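Long-range contact in Csc2 (Thermofilum pendens, PDB 4TXD), which is a Cas7-family protein of the type I-D CRISPR system, holds a zinc ion and probably binds the guide RNA: residues Thr74-Thr79 against Ser231-Glu236. Sequence-based numbering, arbitrary orientation.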
loop_
_atom_site.group_PDB
_atom_site.type_symbol
_atom_site.label_atom_id
_atom_site.label_comp_id
_atom_site.label_asym_id
_atom_site.label_seq_id
_atom_site.Cartn_x
_atom_site.Cartn_y
_atom_site.Cartn_z
ATOM N N THR A 74 4.887 -12.911 14.610
ATOM C CA THR A 74 5.207 -11.582 14.047
ATOM C C THR A 74 6.559 -11.075 14.556
ATOM O O THR A 74 6.972 -11.375 15.678
ATOM C CB THR A 74 4.131 -10.518 14.363
ATOM O OG1 THR A 74 3.978 -10.379 15.777
ATOM C CG2 THR A 74 2.788 -10.891 13.727
ATOM N N ILE A 75 7.257 -10.306 13.732
ATOM C CA ILE A 75 8.618 -9.932 14.080
ATOM C C ILE A 75 8.876 -8.448 13.878
ATOM O O ILE A 75 8.220 -7.802 13.063
ATOM C CB ILE A 75 9.660 -10.717 13.252
ATOM C CG1 ILE A 75 9.546 -10.365 11.774
ATOM C CG2 ILE A 75 9.525 -12.258 13.498
ATOM C CD1 ILE A 75 10.696 -10.893 10.941
ATOM N N ASN A 76 9.827 -7.930 14.649
ATOM C CA ASN A 76 10.298 -6.547 14.531
ATOM C C ASN A 76 11.770 -6.448 14.147
ATOM O O ASN A 76 12.264 -5.369 13.815
ATOM C CB ASN A 76 10.101 -5.804 15.854
ATOM C CG ASN A 76 8.633 -5.585 16.197
ATOM O OD1 ASN A 76 7.794 -5.355 15.317
ATOM N ND2 ASN A 76 8.318 -5.657 17.489
ATOM N N MET A 77 12.483 -7.565 14.254
ATOM C CA MET A 77 13.916 -7.587 13.983
ATOM C C MET A 77 14.215 -8.777 13.092
ATOM O O MET A 77 13.618 -9.848 13.248
ATOM C CB MET A 77 14.749 -7.695 15.273
ATOM C CG MET A 77 14.585 -6.555 16.244
ATOM S SD MET A 77 15.295 -5.001 15.634
ATOM C CE MET A 77 17.039 -5.250 15.906
ATOM N N THR A 78 15.161 -8.598 12.183
ATOM C CA THR A 78 15.506 -9.663 11.261
ATOM C C THR A 78 16.970 -9.532 10.859
ATOM O O THR A 78 17.571 -8.480 11.018
ATOM C CB THR A 78 14.603 -9.636 10.006
ATOM O OG1 THR A 78 14.753 -10.862 9.286
ATOM C CG2 THR A 78 14.963 -8.444 9.084
ATOM N N THR A 79 17.549 -10.604 10.333
ATOM C CA THR A 79 18.979 -10.601 10.023
ATOM C C THR A 79 19.296 -10.266 8.573
ATOM O O THR A 79 18.755 -10.870 7.660
ATOM C CB THR A 79 19.608 -11.979 10.342
ATOM O OG1 THR A 79 19.431 -12.257 11.732
ATOM C CG2 THR A 79 21.107 -12.004 9.991
ATOM N N SER A 231 9.592 -7.775 21.441
ATOM C CA SER A 231 8.158 -7.497 21.406
ATOM C C SER A 231 7.903 -5.995 21.167
ATOM O O SER A 231 6.932 -5.604 20.524
ATOM C CB SER A 231 7.505 -7.944 22.711
ATOM O OG SER A 231 8.209 -7.382 23.807
ATOM N N GLU A 232 8.798 -5.166 21.665
ATOM C CA GLU A 232 8.762 -3.740 21.421
ATOM C C GLU A 232 10.159 -3.204 21.082
ATOM O O GLU A 232 11.092 -3.537 21.702
ATOM C CB GLU A 232 8.156 -2.975 22.593
ATOM C CG GLU A 232 8.183 -1.494 22.399
ATOM C CD GLU A 232 7.266 -0.716 23.328
ATOM O OE1 GLU A 232 6.262 -1.228 23.778
ATOM O OE2 GLU A 232 7.570 0.432 23.594
ATOM N N VAL A 233 10.232 -2.402 20.048
ATOM C CA VAL A 233 11.468 -1.857 19.569
ATOM C C VAL A 233 11.345 -0.370 19.319
ATOM O O VAL A 233 10.436 0.053 18.721
ATOM C CB VAL A 233 11.900 -2.529 18.264
ATOM C CG1 VAL A 233 13.157 -1.913 17.739
ATOM C CG2 VAL A 233 12.091 -4.005 18.460
ATOM N N HIS A 234 12.318 0.382 19.781
ATOM C CA HIS A 234 12.342 1.801 19.540
ATOM C C HIS A 234 13.420 2.137 18.542
ATOM O O HIS A 234 14.561 2.075 18.856
ATOM C CB HIS A 234 12.556 2.571 20.830
ATOM C CG HIS A 234 11.480 2.356 21.835
ATOM N ND1 HIS A 234 11.560 2.800 23.128
ATOM C CD2 HIS A 234 10.296 1.735 21.728
ATOM C CE1 HIS A 234 10.463 2.466 23.769
ATOM N NE2 HIS A 234 9.681 1.820 22.941
ATOM N N VAL A 235 13.003 2.458 17.337
ATOM C CA VAL A 235 13.914 2.752 16.236
ATOM C C VAL A 235 14.312 4.238 16.280
ATOM O O VAL A 235 13.452 5.113 16.427
ATOM C CB VAL A 235 13.261 2.417 14.885
ATOM C CG1 VAL A 235 14.232 2.646 13.738
ATOM C CG2 VAL A 235 12.756 0.963 14.892
ATOM N N GLU A 236 15.607 4.517 16.171
ATOM C CA GLU A 236 16.108 5.883 16.393
ATOM C C GLU A 236 15.852 6.792 15.199
ATOM O O GLU A 236 15.830 6.338 14.075
ATOM C CB GLU A 236 17.606 5.845 16.734
ATOM C CG GLU A 236 17.839 5.271 18.122
ATOM C CD GLU A 236 19.279 5.001 18.433
ATOM O OE1 GLU A 236 20.115 5.062 17.508
ATOM O OE2 GLU A 236 19.565 4.738 19.616
#
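The edge strands of two sheets of the Csc2 fold come together where Asn-76, just before strand 77-82 of the seven-stranded antiparallel sheet, and Met-77, the first residue of that strand, cover Val-233 in strand 232-235 of the three-stranded one. The CA atoms of Asn-76 and Val-233 lie 7.0 Å apart, and both CB atoms point across the gap. CG2 of Val-233 makes the nearest apolar contacts, 3.7 Å from CB of Asn-76 and 4.2 Å from CG of Met-77. Val-233 holds CG1 anti to its backbone N (chi1 177°), which leaves CG2 as the branch that reaches both neighbours. The Met-77 chain bends at chi2 and chi3, and its SD is almost as close, 4.3 Å from CG1 of Val-233. Beyond CB, the amide of Asn-76 extends toward the start of 231-236, with ND2 3.3 Å from the carbonyl O of Ser-231. ND2 donates to the O of Phe-230, while OD1 accepts from NZ of Lys-96; with both ends held, the rotation of the amide is fixed. On the outer side of 232-235, NE2 of His-234 donates to OE2 of Glu-232 at 2.6 Å, nearly straight at 162° and close to the ring plane; OE1 of Glu-232 forms a salt bridge with NH1 of Arg-68. The contact is small, burying 153 Å², and lies away from the zinc site. Strand 65-68 flanks 232-235 through backbone bonds such as Val-233 with Leu-67, while strand 85-92, the sheet neighbour of 77-82, touches Met-77 with Glu-88 and Pro-90.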